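Local coordinates for protein endo-alpha-mannosidase (Bacteroides thetaiotaomicron, PDB 4ACY) that probably hydrolyses alpha-mannosidic linkages inside N-glycan chains, as a glycoside hydrolase of family 99 with endo-alpha-mannosidase activity, at residues D194-K199 against L227-S232; T123-S128 against H152-N157. One frame throughout, in Å; residues are numbered along the deposited sequence. Where two conformers were deposited one is given.

Contact 1: residues D194-K199 against L227-S232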
# COMPACT_ATOMS: atom_id res chain seq x y z
N ASP A 194 -3.59 6.51 7.96
CA ASP A 194 -4.51 7.20 8.88
C ASP A 194 -3.72 8.01 9.92
O ASP A 194 -4.08 8.09 11.09
CB ASP A 194 -5.45 6.19 9.58
CG ASP A 194 -6.68 5.84 8.73
OD1 ASP A 194 -6.79 6.30 7.57
OD2 ASP A 194 -7.54 5.07 9.22
N SER A 195 -2.62 8.63 9.48
CA SER A 195 -1.79 9.39 10.42
C SER A 195 -2.57 10.53 11.07
O SER A 195 -2.25 10.95 12.18
CB SER A 195 -0.55 9.94 9.73
OG SER A 195 -0.90 10.65 8.56
N TYR A 196 -3.57 11.03 10.35
CA TYR A 196 -4.37 12.17 10.80
C TYR A 196 -5.14 11.89 12.09
O TYR A 196 -5.67 12.83 12.71
CB TYR A 196 -5.34 12.62 9.71
CG TYR A 196 -6.31 11.55 9.29
CD1 TYR A 196 -7.48 11.31 10.02
CD2 TYR A 196 -6.06 10.76 8.17
CE1 TYR A 196 -8.36 10.32 9.64
CE2 TYR A 196 -6.94 9.75 7.78
CZ TYR A 196 -8.09 9.55 8.52
OH TYR A 196 -8.97 8.57 8.15
N LEU A 197 -5.20 10.61 12.49
CA LEU A 197 -5.82 10.23 13.76
C LEU A 197 -5.01 10.68 14.97
O LEU A 197 -5.55 10.75 16.08
CB LEU A 197 -6.05 8.72 13.83
CG LEU A 197 -7.08 8.17 12.84
CD1 LEU A 197 -7.19 6.66 13.04
CD2 LEU A 197 -8.45 8.85 12.95
N ILE A 198 -3.72 10.93 14.76
CA ILE A 198 -2.84 11.52 15.76
C ILE A 198 -2.68 12.99 15.39
O ILE A 198 -2.41 13.33 14.24
CB ILE A 198 -1.47 10.76 15.81
CG1 ILE A 198 -1.67 9.34 16.40
CG2 ILE A 198 -0.39 11.56 16.59
CD1 ILE A 198 -0.47 8.45 16.31
N LYS A 199 -2.87 13.87 16.37
CA LYS A 199 -2.88 15.31 16.12
C LYS A 199 -1.52 15.86 15.66
O LYS A 199 -0.48 15.39 16.12
CB LYS A 199 -3.32 16.03 17.41
CG LYS A 199 -4.73 15.65 17.85
CD LYS A 199 -5.78 16.46 17.10
CE LYS A 199 -7.19 16.10 17.58
NZ LYS A 199 -7.66 14.87 16.87
N LEU A 227 -0.89 10.32 5.60
CA LEU A 227 -2.09 10.18 4.78
C LEU A 227 -2.90 11.46 4.91
O LEU A 227 -3.25 11.89 6.02
CB LEU A 227 -2.92 8.98 5.24
CG LEU A 227 -4.19 8.67 4.43
CD1 LEU A 227 -3.83 8.39 2.99
CD2 LEU A 227 -4.90 7.47 5.04
N THR A 228 -3.17 12.09 3.77
CA THR A 228 -4.01 13.27 3.74
C THR A 228 -5.37 12.87 3.19
O THR A 228 -5.45 12.05 2.29
CB THR A 228 -3.39 14.44 2.91
OG1 THR A 228 -4.20 15.63 3.07
CG2 THR A 228 -3.27 14.09 1.45
N LEU A 229 -6.43 13.44 3.77
CA LEU A 229 -7.81 13.21 3.31
C LEU A 229 -8.32 14.29 2.36
O LEU A 229 -9.20 14.04 1.55
CB LEU A 229 -8.75 13.14 4.51
CG LEU A 229 -8.49 12.03 5.51
CD1 LEU A 229 -9.44 12.27 6.68
CD2 LEU A 229 -8.69 10.67 4.85
N LYS A 230 -7.78 15.50 2.48
CA LYS A 230 -8.27 16.60 1.68
C LYS A 230 -7.23 17.69 1.51
O LYS A 230 -6.42 17.95 2.41
CB LYS A 230 -9.56 17.18 2.28
CG LYS A 230 -9.44 17.75 3.70
CD LYS A 230 -10.82 18.00 4.32
CE LYS A 230 -11.39 16.75 4.95
NZ LYS A 230 -12.87 16.85 5.12
N GLU A 231 -7.26 18.32 0.35
CA GLU A 231 -6.39 19.43 0.00
C GLU A 231 -6.37 20.54 1.07
O GLU A 231 -5.32 21.13 1.33
CB GLU A 231 -6.82 19.97 -1.37
CG GLU A 231 -6.03 21.14 -1.89
CD GLU A 231 -5.99 21.18 -3.39
OE1 GLU A 231 -6.96 20.71 -4.05
OE2 GLU A 231 -5.00 21.70 -3.91
N SER A 232 -7.52 20.78 1.71
CA SER A 232 -7.65 21.86 2.70
C SER A 232 -6.99 21.54 4.04
O SER A 232 -6.79 22.43 4.87
CB SER A 232 -9.12 22.25 2.91
OG SER A 232 -9.82 21.22 3.58
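Leu-229 sets its CD1 methyl over the middle of one face of the Tyr-196 ring, 3.6 Å from the centroid and 13° off the normal, a CH-pi contact. The second methyl, CD2, reaches the CE2 corner of the same ring at 3.5 Å, and the two side chains meet nearly at right angles. Leu-227 comes to the ring from another direction, its carbonyl O lying at the edge in the ring plane, 3.7 Å from Tyr-196 CD2. A chi1 of 60° places CG of the tyrosine between the backbone N and the carbonyl carbon and swings the ring toward Leu-229. Were Tyr-196 an alanine, both methyls of Leu-229 would probably lose the surface they rest on and a gap would open between the loops. At the strand end, Ser-195 OG accepts a bent hydrogen bond from Leu-227 N (3.0 Å, 135° at the hydrogen), while the CD2 methyl of Leu-227 packs 3.3 Å from Asp-194 N. Further out, Ser-195 O is bonded by Trp-203 NE1, and Leu-229 pairs through its backbone with Ala-257. Such joining of successive loops just past the C-terminal ends of strands 189-192 and 223-227 belongs to the (beta/alpha)8 barrel.

Contact 2: residues T123-S128 against H152-N157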
# COMPACT_ATOMS: atom_id res chain seq x y z
N THR A 123 3.08 -3.59 4.62
CA THR A 123 2.24 -3.35 5.78
C THR A 123 2.98 -3.67 7.10
O THR A 123 3.60 -4.74 7.23
CB THR A 123 0.91 -4.13 5.60
OG1 THR A 123 -0.08 -3.61 6.48
CG2 THR A 123 1.14 -5.64 5.85
N TRP A 124 2.92 -2.76 8.07
CA TRP A 124 3.65 -2.94 9.33
C TRP A 124 2.72 -2.68 10.51
O TRP A 124 2.19 -1.58 10.67
CB TRP A 124 4.87 -2.02 9.39
CG TRP A 124 5.68 -2.24 10.63
CD1 TRP A 124 5.63 -1.52 11.79
CD2 TRP A 124 6.65 -3.28 10.85
NE1 TRP A 124 6.52 -2.03 12.71
CE2 TRP A 124 7.15 -3.11 12.16
CE3 TRP A 124 7.14 -4.32 10.06
CZ2 TRP A 124 8.14 -3.96 12.70
CZ3 TRP A 124 8.12 -5.17 10.60
CH2 TRP A 124 8.60 -4.98 11.90
N TRP A 125 2.53 -3.71 11.33
CA TRP A 125 1.50 -3.68 12.37
C TRP A 125 2.06 -3.56 13.79
O TRP A 125 1.40 -3.94 14.76
CB TRP A 125 0.56 -4.88 12.20
CG TRP A 125 -0.37 -4.67 11.04
CD1 TRP A 125 -0.19 -5.09 9.75
CD2 TRP A 125 -1.60 -3.94 11.07
NE1 TRP A 125 -1.25 -4.67 8.97
CE2 TRP A 125 -2.13 -3.97 9.76
CE3 TRP A 125 -2.31 -3.27 12.08
CZ2 TRP A 125 -3.34 -3.34 9.43
CZ3 TRP A 125 -3.51 -2.65 11.75
CH2 TRP A 125 -4.02 -2.70 10.43
N GLY A 126 3.25 -3.01 13.90
CA GLY A 126 3.83 -2.72 15.21
C GLY A 126 4.54 -3.89 15.87
O GLY A 126 5.05 -4.77 15.19
N GLU A 127 4.56 -3.88 17.20
CA GLU A 127 5.29 -4.90 17.97
C GLU A 127 4.95 -6.34 17.56
O GLU A 127 5.83 -7.21 17.56
CB GLU A 127 5.07 -4.69 19.48
N SER A 128 3.70 -6.60 17.18
CA SER A 128 3.30 -7.94 16.76
C SER A 128 4.06 -8.43 15.51
O SER A 128 4.09 -9.63 15.23
CB SER A 128 1.79 -8.00 16.50
OG SER A 128 1.44 -7.11 15.44
N HIS A 152 5.05 0.53 5.65
CA HIS A 152 3.76 1.21 5.71
C HIS A 152 3.23 1.02 7.12
O HIS A 152 2.76 -0.05 7.47
CB HIS A 152 2.81 0.56 4.67
CG HIS A 152 1.57 1.35 4.41
ND1 HIS A 152 0.55 0.87 3.61
CD2 HIS A 152 1.18 2.59 4.80
CE1 HIS A 152 -0.41 1.78 3.53
NE2 HIS A 152 -0.06 2.83 4.25
N ILE A 153 3.36 2.06 7.94
CA ILE A 153 3.01 1.96 9.36
C ILE A 153 1.51 2.05 9.57
O ILE A 153 0.89 3.08 9.29
CB ILE A 153 3.74 3.03 10.19
CG1 ILE A 153 5.25 2.96 9.92
CG2 ILE A 153 3.43 2.89 11.71
CD1 ILE A 153 5.94 1.70 10.41
N GLU A 154 0.94 0.96 10.08
CA GLU A 154 -0.52 0.83 10.14
C GLU A 154 -1.03 1.28 11.51
O GLU A 154 -0.22 1.52 12.40
CB GLU A 154 -0.93 -0.61 9.86
CG GLU A 154 -0.50 -1.09 8.46
CD GLU A 154 -1.42 -0.63 7.36
OE1 GLU A 154 -2.42 0.08 7.64
OE2 GLU A 154 -1.15 -1.00 6.18
N PRO A 155 -2.37 1.42 11.67
CA PRO A 155 -2.92 1.86 12.97
C PRO A 155 -3.01 0.72 13.97
O PRO A 155 -4.10 0.22 14.26
CB PRO A 155 -4.32 2.40 12.59
CG PRO A 155 -4.35 2.49 11.08
CD PRO A 155 -3.41 1.41 10.63
N PHE A 156 -1.86 0.32 14.49
CA PHE A 156 -1.79 -0.76 15.44
C PHE A 156 -2.24 -0.29 16.81
O PHE A 156 -2.28 0.92 17.09
CB PHE A 156 -0.38 -1.36 15.47
CG PHE A 156 0.71 -0.36 15.77
CD1 PHE A 156 1.00 0.01 17.08
CD2 PHE A 156 1.48 0.17 14.73
CE1 PHE A 156 2.03 0.93 17.36
CE2 PHE A 156 2.51 1.09 14.99
CZ PHE A 156 2.78 1.47 16.31
N ASN A 157 -2.65 -1.25 17.64
CA ASN A 157 -3.11 -0.95 18.99
C ASN A 157 -2.05 -0.16 19.75
O ASN A 157 -0.87 -0.54 19.78
CB ASN A 157 -3.50 -2.24 19.73
CG ASN A 157 -4.97 -2.63 19.52
OD1 ASN A 157 -5.33 -3.80 19.66
ND2 ASN A 157 -5.81 -1.66 19.17
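Trp-125 and Glu-154 face each other just beyond the ends of two neighbouring parallel strands of the (beta/alpha)8 barrel, 117-124 and 148-153, linked by helix 133-145 in a beta-alpha-beta crossover. The indole lies under the aliphatic part of the glutamate: CB stands over the six-membered ring, 3.4 Å from its centroid and 5° off the normal. A bend at chi2 (-81°) carries the chain on alongside the indole face, and the carboxylate lies almost parallel to it, the planes 6° apart. Thr-123, crossing Glu-154 at about a right angle, donates a hydrogen bond from OG1 to OE2 on the anti side and well out of the carboxylate plane; a bound formic acid lies close to that oxygen. On the other face of the sheet Trp-124 and Ile-153 run side by side, CD1 to CD1 at 3.5 Å, and Asn-167 takes the indole N-H of Trp-124. Two backbone bonds link these segments, Trp-124 N to His-152 O (2.8 Å) and Glu-154 N to Trp-124 O (2.9 Å). Past them the Phe-156 ring presents a face to Gly-126 CA, 4.0 Å from its centroid. Nearby, Phe-156 CB rests 3.2 Å from Trp-125 O.

Overall arrangement
Both contacts belong to one closed barrel of eight parallel strands, and both lie where neighbouring strands give way to loops. Contact 2 comes first along the chain and joins strands 117-124 and 148-153, second and third in barrel order; contact 1 follows, joining the loops after strands 189-192 and 223-227, the fourth and fifth. Their centres are about 17 Å apart, yet they touch: Asp-194 CB packs 4.1 Å from Pro-155 CG, so four consecutive strand-end segments form a continuous arc. In barrel glycosidases this C-terminal rim holds the active site, and the formic acid and glycerol bound beside contact 2 are consistent with a pocket there, though both probably come from the crystallisation liquor.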